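Local coordinates for uncharacterized protein (Bacteroides ovatus, PDB 4QEY) that is of unknown function but, as a PLAT/LH2- and C2-like lipoprotein of the DUF4425 family, may bind calcium, at residues A41-E46 against C67-E72; F32-T37 against S74-A79; G11-V16 against S127-E132; F26-A31 against N58-N63. All blocks are in the same frame, centred on the assembly; numbering follows the deposited sequence.

Contact 1: residues A41-E46 against C67-E72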
loop_
_atom_site.group_PDB
_atom_site.type_symbol
_atom_site.label_atom_id
_atom_site.label_comp_id
_atom_site.label_asym_id
_atom_site.label_seq_id
_atom_site.Cartn_x
_atom_site.Cartn_y
_atom_site.Cartn_z
ATOM N N ALA A 41 0.944 12.648 11.266
ATOM C CA ALA A 41 -0.283 11.924 11.546
ATOM C C ALA A 41 -0.055 10.580 12.233
ATOM O O ALA A 41 0.839 9.814 11.867
ATOM C CB ALA A 41 -1.022 11.678 10.247
ATOM N N LYS A 42 -0.927 10.273 13.197
ATOM C CA LYS A 42 -0.985 8.957 13.815
ATOM C C LYS A 42 -1.522 7.964 12.800
ATOM O O LYS A 42 -2.369 8.344 11.991
ATOM C CB LYS A 42 -1.863 8.975 15.065
ATOM C CG LYS A 42 -1.273 9.647 16.272
ATOM C CD LYS A 42 -2.034 9.110 17.457
ATOM C CE LYS A 42 -1.499 9.505 18.799
ATOM N NZ LYS A 42 -1.959 8.541 19.846
ATOM N N LEU A 43 -1.054 6.715 12.805
ATOM C CA LEU A 43 -1.570 5.765 11.811
ATOM C C LEU A 43 -2.352 4.656 12.499
ATOM O O LEU A 43 -1.992 4.215 13.587
ATOM C CB LEU A 43 -0.446 5.173 10.931
ATOM C CG LEU A 43 0.399 6.169 10.129
ATOM C CD1 LEU A 43 1.461 5.440 9.337
ATOM C CD2 LEU A 43 -0.474 7.029 9.197
ATOM N N TYR A 44 -3.423 4.215 11.856
ATOM C CA TYR A 44 -4.300 3.212 12.423
ATOM C C TYR A 44 -4.633 2.132 11.438
ATOM O O TYR A 44 -4.709 2.386 10.238
ATOM C CB TYR A 44 -5.619 3.877 12.889
ATOM C CG TYR A 44 -5.443 5.049 13.828
ATOM C CD1 TYR A 44 -5.257 4.851 15.191
ATOM C CD2 TYR A 44 -5.484 6.360 13.356
ATOM C CE1 TYR A 44 -5.087 5.927 16.060
ATOM C CE2 TYR A 44 -5.330 7.443 14.218
ATOM C CZ TYR A 44 -5.141 7.223 15.573
ATOM O OH TYR A 44 -5.020 8.280 16.447
ATOM N N ASN A 45 -4.888 0.923 11.944
ATOM C CA ASN A 45 -5.336 -0.198 11.109
ATOM C C ASN A 45 -6.871 -0.118 10.978
ATOM O O ASN A 45 -7.471 0.818 11.512
ATOM C CB ASN A 45 -4.870 -1.549 11.683
ATOM C CG ASN A 45 -5.386 -1.913 13.058
ATOM O OD1 ASN A 45 -6.247 -1.258 13.650
ATOM N ND2 ASN A 45 -4.881 -3.003 13.594
ATOM N N GLU A 46 -7.501 -1.095 10.296
ATOM C CA GLU A 46 -8.956 -1.178 10.075
ATOM C C GLU A 46 -9.751 -1.180 11.407
ATOM O O GLU A 46 -10.831 -0.594 11.445
ATOM C CB GLU A 46 -9.316 -2.439 9.245
ATOM C CG GLU A 46 -8.754 -3.781 9.736
ATOM C CD GLU A 46 -7.245 -4.009 9.753
ATOM O OE1 GLU A 46 -6.516 -3.323 8.998
ATOM O OE2 GLU A 46 -6.795 -4.892 10.522
ATOM N N CYS A 67 -4.141 0.970 6.045
ATOM C CA CYS A 67 -3.564 2.014 6.876
ATOM C C CYS A 67 -4.387 3.298 6.695
ATOM O O CYS A 67 -4.739 3.637 5.570
ATOM C CB CYS A 67 -2.091 2.221 6.548
ATOM S SG CYS A 67 -1.235 3.302 7.711
ATOM N N GLN A 68 -4.741 3.974 7.801
ATOM C CA GLN A 68 -5.535 5.210 7.758
ATOM C C GLN A 68 -5.100 6.220 8.825
ATOM O O GLN A 68 -4.475 5.848 9.815
ATOM C CB GLN A 68 -7.038 4.903 7.939
ATOM C CG GLN A 68 -7.413 4.374 9.324
ATOM C CD GLN A 68 -8.796 3.825 9.383
ATOM O OE1 GLN A 68 -9.121 2.849 8.718
ATOM N NE2 GLN A 68 -9.604 4.374 10.267
ATOM N N THR A 69 -5.477 7.493 8.618
ATOM C CA THR A 69 -5.270 8.605 9.542
ATOM C C THR A 69 -6.552 8.875 10.334
ATOM O O THR A 69 -7.555 8.180 10.166
ATOM C CB THR A 69 -4.835 9.894 8.791
ATOM O OG1 THR A 69 -5.888 10.327 7.939
ATOM C CG2 THR A 69 -3.572 9.749 8.027
ATOM N N GLY A 70 -6.527 9.942 11.123
ATOM C CA GLY A 70 -7.684 10.449 11.840
ATOM C C GLY A 70 -8.447 11.354 10.901
ATOM O O GLY A 70 -8.081 11.462 9.722
ATOM N N LYS A 71 -9.497 12.025 11.411
ATOM C CA LYS A 71 -10.374 12.909 10.633
ATOM C C LYS A 71 -9.637 14.155 10.088
ATOM O O LYS A 71 -10.152 14.784 9.164
ATOM C CB LYS A 71 -11.567 13.363 11.495
ATOM N N GLU A 72 -8.462 14.516 10.650
ATOM C CA GLU A 72 -7.735 15.725 10.254
ATOM C C GLU A 72 -6.548 15.421 9.316
ATOM O O GLU A 72 -5.680 16.280 9.129
ATOM C CB GLU A 72 -7.239 16.489 11.495
ATOM C CG GLU A 72 -8.222 17.546 11.993
ATOM C CD GLU A 72 -9.602 17.117 12.460
ATOM O OE1 GLU A 72 -9.734 16.015 13.039
ATOM O OE2 GLU A 72 -10.545 17.926 12.309
HETATM O O HOH W 1 -3.959 10.291 12.123
HETATM O O HOH W 2 -6.920 1.217 8.105
#

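Contact 2: residues F32-T37 against S74-A79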
loop_
_atom_site.group_PDB
_atom_site.type_symbol
_atom_site.label_atom_id
_atom_site.label_comp_id
_atom_site.label_asym_id
_atom_site.label_seq_id
_atom_site.Cartn_x
_atom_site.Cartn_y
_atom_site.Cartn_z
ATOM N N PHE A 32 3.973 3.059 4.562
ATOM C CA PHE A 32 2.941 4.096 4.620
ATOM C C PHE A 32 3.409 5.267 5.452
ATOM O O PHE A 32 4.043 5.095 6.510
ATOM C CB PHE A 32 1.628 3.567 5.194
ATOM C CG PHE A 32 0.985 2.390 4.509
ATOM C CD1 PHE A 32 1.338 1.090 4.853
ATOM C CD2 PHE A 32 -0.063 2.576 3.613
ATOM C CE1 PHE A 32 0.693 -0.005 4.275
ATOM C CE2 PHE A 32 -0.729 1.482 3.049
ATOM C CZ PHE A 32 -0.347 0.194 3.386
ATOM N N GLY A 33 3.096 6.449 4.952
ATOM C CA GLY A 33 3.402 7.721 5.585
ATOM C C GLY A 33 2.245 8.663 5.362
ATOM O O GLY A 33 1.603 8.606 4.310
ATOM N N ALA A 34 1.950 9.511 6.353
ATOM C CA ALA A 34 0.847 10.440 6.234
ATOM C C ALA A 34 1.123 11.763 6.956
ATOM O O ALA A 34 2.043 11.876 7.782
ATOM C CB ALA A 34 -0.418 9.812 6.785
ATOM N N ALA A 35 0.299 12.761 6.624
ATOM C CA ALA A 35 0.346 14.099 7.194
ATOM C C ALA A 35 -1.037 14.553 7.636
ATOM O O ALA A 35 -2.029 14.245 6.970
ATOM C CB ALA A 35 0.907 15.075 6.171
ATOM N N ASN A 36 -1.100 15.275 8.772
ATOM C CA ASN A 36 -2.326 15.884 9.297
ATOM C C ASN A 36 -2.220 17.382 9.146
ATOM O O ASN A 36 -1.146 17.898 8.816
ATOM C CB ASN A 36 -2.617 15.488 10.772
ATOM C CG ASN A 36 -3.383 14.192 10.985
ATOM O OD1 ASN A 36 -3.893 13.566 10.065
ATOM N ND2 ASN A 36 -3.521 13.761 12.219
ATOM N N THR A 37 -3.326 18.086 9.390
ATOM C CA THR A 37 -3.353 19.546 9.342
ATOM C C THR A 37 -2.510 20.109 10.527
ATOM O O THR A 37 -1.988 21.220 10.433
ATOM C CB THR A 37 -4.800 20.069 9.350
ATOM O OG1 THR A 37 -5.468 19.674 10.554
ATOM C CG2 THR A 37 -5.590 19.605 8.130
ATOM N N SER A 74 -4.432 15.047 5.931
ATOM C CA SER A 74 -4.317 15.905 4.749
ATOM C C SER A 74 -3.688 15.159 3.559
ATOM O O SER A 74 -3.864 15.583 2.412
ATOM C CB SER A 74 -3.494 17.151 5.073
ATOM O OG SER A 74 -2.165 16.846 5.469
HETATM N N MSE A 75 -2.986 14.041 3.824
HETATM C CA MSE A 75 -2.310 13.260 2.788
HETATM C C MSE A 75 -1.809 11.921 3.298
HETATM O O MSE A 75 -1.376 11.835 4.446
HETATM C CB MSE A 75 -1.102 14.065 2.283
HETATM C CG MSE A 75 -0.501 13.519 1.023
HETATM SE SE MSE A 75 1.400 13.698 1.043
HETATM C CE MSE A 75 1.861 12.306 2.467
HETATM N N MSE A 76 -1.800 10.897 2.430
HETATM C CA MSE A 76 -1.198 9.596 2.726
HETATM C C MSE A 76 -0.484 9.066 1.479
HETATM O O MSE A 76 -1.009 9.193 0.369
HETATM C CB MSE A 76 -2.193 8.554 3.255
HETATM C CG MSE A 76 -1.490 7.225 3.585
HETATM SE SE MSE A 76 -2.533 5.856 4.421
HETATM C CE MSE A 76 -2.705 6.695 6.102
ATOM N N THR A 77 0.709 8.480 1.672
ATOM C CA THR A 77 1.510 7.885 0.605
ATOM C C THR A 77 1.815 6.432 0.944
ATOM O O THR A 77 2.082 6.091 2.096
ATOM C CB THR A 77 2.806 8.684 0.370
ATOM O OG1 THR A 77 2.443 10.011 0.017
ATOM C CG2 THR A 77 3.665 8.113 -0.750
ATOM N N CYS A 78 1.767 5.584 -0.074
ATOM C CA CYS A 78 2.120 4.182 0.031
ATOM C C CYS A 78 3.171 3.876 -1.005
ATOM O O CYS A 78 2.948 4.072 -2.200
ATOM C CB CYS A 78 0.904 3.271 -0.112
ATOM S SG CYS A 78 1.299 1.505 -0.030
ATOM N N ALA A 79 4.325 3.432 -0.539
ATOM C CA ALA A 79 5.444 3.015 -1.390
ATOM C C ALA A 79 5.680 1.556 -1.196
ATOM O O ALA A 79 5.718 1.095 -0.055
ATOM C CB ALA A 79 6.692 3.811 -1.056
#

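Contact 3: residues G11-V16 against S127-E132. With EDO (1,2-ethanediol), chain O.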
loop_
_atom_site.group_PDB
_atom_site.type_symbol
_atom_site.label_atom_id
_atom_site.label_comp_id
_atom_site.label_asym_id
_atom_site.label_seq_id
_atom_site.Cartn_x
_atom_site.Cartn_y
_atom_site.Cartn_z
ATOM N N GLY A 11 -9.647 14.918 5.677
ATOM C CA GLY A 11 -10.501 13.807 6.084
ATOM C C GLY A 11 -9.711 12.575 6.479
ATOM O O GLY A 11 -8.507 12.660 6.750
ATOM N N VAL A 12 -10.385 11.411 6.507
ATOM C CA VAL A 12 -9.725 10.148 6.835
ATOM C C VAL A 12 -9.069 9.626 5.557
ATOM O O VAL A 12 -9.751 9.114 4.659
ATOM C CB VAL A 12 -10.669 9.093 7.489
ATOM C CG1 VAL A 12 -9.934 7.774 7.769
ATOM C CG2 VAL A 12 -11.302 9.632 8.766
ATOM N N HIS A 13 -7.749 9.811 5.463
ATOM C CA HIS A 13 -6.921 9.324 4.360
ATOM C C HIS A 13 -6.580 7.873 4.641
ATOM O O HIS A 13 -6.115 7.566 5.739
ATOM C CB HIS A 13 -5.672 10.193 4.180
ATOM C CG HIS A 13 -5.962 11.539 3.602
ATOM N ND1 HIS A 13 -5.541 11.877 2.337
ATOM C CD2 HIS A 13 -6.672 12.568 4.112
ATOM C CE1 HIS A 13 -5.962 13.113 2.130
ATOM N NE2 HIS A 13 -6.646 13.569 3.173
ATOM N N LYS A 14 -6.894 6.977 3.684
ATOM C CA LYS A 14 -6.722 5.533 3.821
ATOM C C LYS A 14 -6.204 4.926 2.532
ATOM O O LYS A 14 -6.627 5.323 1.454
ATOM C CB LYS A 14 -8.079 4.904 4.207
ATOM C CG LYS A 14 -8.128 3.384 4.401
ATOM C CD LYS A 14 -9.550 2.989 4.721
ATOM C CE LYS A 14 -9.772 1.522 4.944
ATOM N NZ LYS A 14 -11.209 1.254 5.231
ATOM N N ILE A 15 -5.275 3.972 2.642
ATOM C CA ILE A 15 -4.735 3.241 1.505
ATOM C C ILE A 15 -4.816 1.749 1.849
ATOM O O ILE A 15 -4.343 1.320 2.904
ATOM C CB ILE A 15 -3.305 3.676 1.062
ATOM C CG1 ILE A 15 -3.285 5.164 0.604
ATOM C CG2 ILE A 15 -2.800 2.763 -0.065
ATOM C CD1 ILE A 15 -1.937 5.747 0.186
ATOM N N VAL A 16 -5.462 0.976 0.962
ATOM C CA VAL A 16 -5.597 -0.468 1.090
ATOM C C VAL A 16 -4.745 -1.122 -0.006
ATOM O O VAL A 16 -4.846 -0.761 -1.188
ATOM C CB VAL A 16 -7.080 -0.928 1.034
ATOM C CG1 VAL A 16 -7.200 -2.449 1.202
ATOM C CG2 VAL A 16 -7.918 -0.211 2.085
ATOM N N SER A 127 -0.501 7.720 -3.836
ATOM C CA SER A 127 -0.875 8.693 -2.823
ATOM C C SER A 127 -2.361 9.048 -2.953
ATOM O O SER A 127 -2.955 8.825 -4.017
ATOM C CB SER A 127 -0.001 9.938 -2.956
ATOM O OG SER A 127 -0.295 10.898 -1.956
ATOM N N THR A 128 -2.964 9.588 -1.866
ATOM C CA THR A 128 -4.368 10.026 -1.853
ATOM C C THR A 128 -4.519 11.394 -2.518
ATOM O O THR A 128 -5.621 11.735 -2.924
ATOM C CB THR A 128 -4.922 10.083 -0.418
ATOM O OG1 THR A 128 -4.072 10.917 0.375
ATOM C CG2 THR A 128 -5.058 8.709 0.234
ATOM N N THR A 129 -3.418 12.177 -2.627
ATOM C CA THR A 129 -3.422 13.549 -3.161
ATOM C C THR A 129 -2.642 13.701 -4.503
ATOM O O THR A 129 -2.272 14.827 -4.870
ATOM C CB THR A 129 -2.811 14.500 -2.120
ATOM O OG1 THR A 129 -1.476 14.093 -1.846
ATOM C CG2 THR A 129 -3.619 14.563 -0.833
ATOM N N SER A 130 -2.425 12.593 -5.240
ATOM C CA SER A 130 -1.761 12.614 -6.551
ATOM C C SER A 130 -2.624 13.382 -7.545
ATOM O O SER A 130 -3.820 13.103 -7.639
ATOM C CB SER A 130 -1.510 11.198 -7.052
ATOM O OG SER A 130 -0.962 10.367 -6.046
ATOM N N VAL A 131 -2.044 14.356 -8.256
ATOM C CA VAL A 131 -2.766 15.198 -9.207
ATOM C C VAL A 131 -2.802 14.489 -10.573
ATOM O O VAL A 131 -1.779 13.977 -11.035
ATOM C CB VAL A 131 -2.122 16.607 -9.281
ATOM C CG1 VAL A 131 -2.929 17.545 -10.173
ATOM C CG2 VAL A 131 -1.997 17.204 -7.886
ATOM N N GLU A 132 -3.998 14.462 -11.202
ATOM C CA GLU A 132 -4.267 13.816 -12.496
ATOM C C GLU A 132 -3.503 14.491 -13.653
ATOM O O GLU A 132 -3.481 15.747 -13.746
ATOM C CB GLU A 132 -5.776 13.827 -12.808
ATOM O OXT GLU A 132 -2.927 13.737 -14.466
HETATM C C1 EDO O . -13.974 0.888 2.072
HETATM O O1 EDO O . -12.830 0.056 2.225
HETATM C C2 EDO O . -13.500 2.342 2.079
HETATM O O2 EDO O . -12.776 2.564 3.288
#

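Contact 4: residues F26-A31 against N58-N63. With EDO (1,2-ethanediol), chain L; EDO (1,2-ethanediol), chain M.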
loop_
_atom_site.group_PDB
_atom_site.type_symbol
_atom_site.label_atom_id
_atom_site.label_comp_id
_atom_site.label_asym_id
_atom_site.label_seq_id
_atom_site.Cartn_x
_atom_site.Cartn_y
_atom_site.Cartn_z
ATOM N N PHE A 26 6.860 -14.430 -4.152
ATOM C CA PHE A 26 7.228 -13.022 -4.128
ATOM C C PHE A 26 7.405 -12.562 -2.703
ATOM O O PHE A 26 6.968 -13.250 -1.781
ATOM C CB PHE A 26 6.138 -12.168 -4.829
ATOM C CG PHE A 26 5.918 -12.457 -6.298
ATOM C CD1 PHE A 26 5.023 -13.443 -6.705
ATOM C CD2 PHE A 26 6.593 -11.730 -7.277
ATOM C CE1 PHE A 26 4.819 -13.708 -8.058
ATOM C CE2 PHE A 26 6.405 -12.011 -8.637
ATOM C CZ PHE A 26 5.515 -12.989 -9.014
ATOM N N ASP A 27 8.068 -11.409 -2.532
ATOM C CA ASP A 27 8.201 -10.618 -1.308
ATOM C C ASP A 27 7.562 -9.259 -1.570
ATOM O O ASP A 27 7.981 -8.579 -2.492
ATOM C CB ASP A 27 9.651 -10.481 -0.821
ATOM C CG ASP A 27 10.302 -11.709 -0.232
ATOM O OD1 ASP A 27 9.569 -12.630 0.194
ATOM O OD2 ASP A 27 11.538 -11.722 -0.131
ATOM N N LEU A 28 6.507 -8.908 -0.837
ATOM C CA LEU A 28 5.824 -7.618 -0.915
ATOM C C LEU A 28 6.210 -6.813 0.312
ATOM O O LEU A 28 5.973 -7.260 1.448
ATOM C CB LEU A 28 4.283 -7.768 -1.037
ATOM C CG LEU A 28 3.455 -6.487 -0.998
ATOM C CD1 LEU A 28 3.764 -5.577 -2.207
ATOM C CD2 LEU A 28 1.996 -6.800 -0.948
ATOM N N ASN A 29 6.855 -5.654 0.081
ATOM C CA ASN A 29 7.299 -4.736 1.127
ATOM C C ASN A 29 6.593 -3.434 0.911
ATOM O O ASN A 29 6.632 -2.904 -0.201
ATOM C CB ASN A 29 8.825 -4.577 1.110
ATOM C CG ASN A 29 9.543 -5.899 1.099
ATOM O OD1 ASN A 29 9.537 -6.642 2.087
ATOM N ND2 ASN A 29 10.103 -6.256 -0.061
ATOM N N ILE A 30 5.855 -2.957 1.920
ATOM C CA ILE A 30 5.092 -1.723 1.760
ATOM C C ILE A 30 5.388 -0.785 2.950
ATOM O O ILE A 30 5.676 -1.223 4.061
ATOM C CB ILE A 30 3.573 -1.952 1.556
ATOM C CG1 ILE A 30 2.949 -2.782 2.682
ATOM C CG2 ILE A 30 3.289 -2.609 0.196
ATOM C CD1 ILE A 30 1.406 -3.136 2.516
ATOM N N ALA A 31 5.411 0.517 2.653
ATOM C CA ALA A 31 5.641 1.578 3.615
ATOM C C ALA A 31 4.581 2.647 3.448
ATOM O O ALA A 31 4.288 3.054 2.327
ATOM C CB ALA A 31 7.039 2.160 3.447
ATOM N N ASN A 58 7.344 -5.513 6.105
ATOM C CA ASN A 58 8.236 -6.296 5.243
ATOM C C ASN A 58 7.654 -7.671 5.050
ATOM O O ASN A 58 7.123 -8.240 6.009
ATOM C CB ASN A 58 9.649 -6.385 5.823
ATOM C CG ASN A 58 10.428 -5.104 5.764
ATOM O OD1 ASN A 58 10.340 -4.310 4.815
ATOM N ND2 ASN A 58 11.293 -4.932 6.737
ATOM N N LYS A 59 7.730 -8.206 3.813
ATOM C CA LYS A 59 7.250 -9.545 3.420
ATOM C C LYS A 59 5.807 -9.766 3.945
ATOM O O LYS A 59 5.566 -10.636 4.788
ATOM C CB LYS A 59 8.209 -10.645 3.921
ATOM C CG LYS A 59 9.620 -10.481 3.383
ATOM C CD LYS A 59 10.659 -11.379 4.046
ATOM C CE LYS A 59 12.020 -11.127 3.430
ATOM N NZ LYS A 59 13.105 -11.869 4.106
ATOM N N VAL A 60 4.864 -8.943 3.439
ATOM C CA VAL A 60 3.426 -8.973 3.749
ATOM C C VAL A 60 2.881 -10.389 3.488
ATOM O O VAL A 60 2.998 -10.883 2.373
ATOM C CB VAL A 60 2.659 -7.911 2.931
ATOM C CG1 VAL A 60 1.166 -7.985 3.189
ATOM C CG2 VAL A 60 3.179 -6.508 3.214
ATOM N N THR A 61 2.339 -11.046 4.530
ATOM C CA THR A 61 1.783 -12.404 4.449
ATOM C C THR A 61 0.242 -12.332 4.301
ATOM O O THR A 61 -0.363 -13.252 3.753
ATOM C CB THR A 61 2.197 -13.257 5.673
ATOM O OG1 THR A 61 1.828 -12.589 6.879
ATOM C CG2 THR A 61 3.675 -13.537 5.715
ATOM N N GLU A 62 -0.371 -11.241 4.774
ATOM C CA GLU A 62 -1.805 -10.989 4.662
ATOM C C GLU A 62 -2.175 -10.636 3.212
ATOM O O GLU A 62 -1.357 -10.053 2.491
ATOM C CB GLU A 62 -2.213 -9.847 5.619
ATOM C CG GLU A 62 -1.864 -10.072 7.086
ATOM C CD GLU A 62 -2.437 -11.304 7.771
ATOM O OE1 GLU A 62 -3.563 -11.736 7.428
ATOM O OE2 GLU A 62 -1.761 -11.810 8.696
ATOM N N ASN A 63 -3.395 -10.996 2.777
ATOM C CA ASN A 63 -3.870 -10.712 1.415
ATOM C C ASN A 63 -4.362 -9.273 1.296
ATOM O O ASN A 63 -4.533 -8.771 0.182
ATOM C CB ASN A 63 -4.977 -11.684 1.014
ATOM C CG ASN A 63 -4.450 -13.083 0.758
ATOM O OD1 ASN A 63 -3.795 -13.355 -0.261
ATOM N ND2 ASN A 63 -4.725 -14.006 1.674
HETATM C C1 EDO L . 3.805 -12.138 -0.413
HETATM O O1 EDO L . 3.588 -12.095 -1.796
HETATM C C2 EDO L . 5.059 -11.307 -0.154
HETATM O O2 EDO L . 5.379 -11.236 1.211
HETATM C C1 EDO M . 5.641 -14.863 1.274
HETATM O O1 EDO M . 6.267 -15.054 0.007
HETATM C C2 EDO M . 6.649 -14.335 2.347
HETATM O O2 EDO M . 7.189 -13.079 1.943
#

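Contact 1: residues A41-E46 against C67-E72
Tyr44 and Gln68 form a single antiparallel, hydrogen-bonded pair; the CA atoms stay 5.1-5.2 Å apart from Leu43-Thr69 to Asn45-Cys67, though the end-to-end directions are 119° apart. Tyr44 N donates to Gln68 O at 2.8 Å. Gln68 N returns a bond to Tyr44 O at 2.9 Å. The Tyr44 ring lies along the backbone beyond this pair. Its CD2-CE2 side meets residues 69-70 edge-on, with CE2 4.2 Å from Gly70 N. The Gln68 side chain packs beside the tyrosine: its CG passes 4.0 Å from Tyr44 CB, and its OE1 is tied to Tyr44 O through a water that donates to both. A second water joins Lys42 O to Gly70 N. Beneath the pair, Leu43 CD1 rests 3.8 Å from Cys67 SG. The sulfur is anti to the backbone N (chi1 -171°), which carries it down to leucine. Leu43 and Cys67 both also touch Met76, on the interior side. Thr69 OG1 donates forward to Gly70 O and also accepts from His13 N. The chemistry is thus two-sided: apolar leucine and cysteine face the interior, while tyrosine, glutamine and bridging waters finish the outer side of a short extension to the edge strand 64-68.

Contact 2: residues F32-T37 against S74-A79
Met76 pairs with Ala34 at a non-hydrogen-bonded position, and its side chain, modelled as selenomethionine, turns to the same face of the sheet as Ala34, Phe32 and Cys78. CB leaves the backbone 4.1 Å from Ala34 CB. CG is anti to the backbone N (chi1 -178°) and lies 3.5 Å from Gly33 O. SE then reaches the Phe32 ring, 4.2 Å from its CD2. This Met-aromatic contact is oblique, the selenium well off the ring normal. The chain bends at the last torsion and brings CE back to Ala34 CB at 3.9 Å. Cys78 meets the same ring differently. Its SG sits over a face, 4.1 Å from the centroid of the Phe32 ring and 27° off the normal. Met76 and Cys78 also touch Ile15 of the opposing sheet, so this face is the inner side of a beta sandwich of two four-stranded antiparallel sheets, as expected for a PLAT/C2-like domain. Strands 26-36 and 73-84 are the two central strands of one of these sheets. Regular bonds join Gly33 with Thr77 in both directions, and Ala35 N gives one to Met75 O. At the Ser74 end the ladder breaks into a classic beta bulge: Ser74 and Met75 both face Ala35. Ala35 O accepts from Ser74 N at 2.7 Å and from Met75 N at 3.3 Å, each donor tilted from the carbonyl plane. Ser74 OG adds a weak third bond to this oxygen. On the outer face Ala35 CB lies beside Met75 CB.

Contact 3: residues G11-V16 against S127-E132
His13 and Thr128 cross obliquely, and the hydroxyl meets the imidazole at its edge, in the ring plane. ND1 and OG1 are hydrogen-bonded at 2.6 Å. The bond is fairly straight, 158° at the hydrogen. Thr128 OG1 is placed for this between its own backbone N and carbonyl carbon (chi1 55°), while CG2 swings towards the strand. That methyl packs 4.0 Å from Ile15 CG1, the two side chains again slanting past one another. Thr129 comes to the next position along the same ring edge, nearly at a right angle to the histidine. Its CG2 is 4.0 Å from His13 CE1. His13 and Ile15 point to the same side of strand 13-21, into the space between the sheets. Lys14 points the other way; its fully extended chain carries NZ to O2 of a bound 1,2-ethanediol, probably from the crystallisation liquor, at 2.8 Å. Asn103 holds the same molecule. In the loop after strand 121-127, Ser130 OG bonds Ser127 O from above the carbonyl plane; Ser127 OG bonds outward to Met76 O on the neighbouring strand. The polar atoms of the buried histidine and threonine are well provided for. His13 NE2 bonds Thr9 O, so the ring is gripped at both nitrogens and its rotation is set. Thr128 OG1 also accepts from Met76 N. One hydroxyl therefore links a histidine of one sheet to the backbone of a strand in the other, near where the chain leaves its last strand.

Contact 4: residues F26-A31 against N58-N63
The loop between strands 55-57 and 64-68, which carries the chain from one sheet of the sandwich to the other, here lies against the side of strand 26-36. Val60 N donates to Leu28 O at 2.8 Å, almost straight and in the carbonyl plane. One residue back, Lys59 N donates to Asn29 OD1 at 2.9 Å. This donor is tilted 33° from the amide plane. Lys59 has a left-handed backbone conformation, and the two successive N-H groups find separate acceptors, one in the backbone and one in a side chain. Asn29 CG stands beside its own backbone N (chi1 -50°), and this leads OD1 towards the loop. ND2 of the same amide bonds Ser81 on the next strand. The Asn58 amide slants across that of Asn29, their planes 76° apart. The long chain of Lys59 runs alongside Asp27, pointing the same way. CE comes 3.6 Å from Asp27 OD2, but NZ stays beyond salt-bridge distance, so any attraction is probably loose. Asp27 OD1 instead accepts from O2 of a 1,2-ethanediol, probably a crystallisation additive, at 3.0 Å. Val60 turns inwards. Its CG2 meets Ile30 CG1 at 3.8 Å, nearly at a right angle, and its CB lies beside Leu28 CD2. Ile65 touches both Val60 and Ile30. Gln19 of the opposite sheet holds Val60 O and Glu62 O through NE2. An apolar anchor next to one backbone bond and one bond to an asparagine side chain, at such a sheet-to-sheet connection, fits the antiparallel beta sandwich of PLAT and C2-like domains.

Overall arrangement
Contacts 1, 2 and 3 gather towards one end of the sandwich, with centres 8 to 12 Å apart. Contact 4 lies about 20 Å from each, across the chain's centre from contacts 2 and 3. Contacts 2 and 4 share strand 26-36, in the sheet ordered 55-57, 26-36, 73-84, 121-127. Contacts 1 and 3 meet in the other sheet, where strands 64-68 and 13-21 are neighbours. Along the chain contact 3 is outermost and encloses the other three. Contact 1 falls within contact 2, and contact 4 alternates with both. Segments distant in sequence thus tie the two sheets, their connecting loops and both chain ends into a single domain.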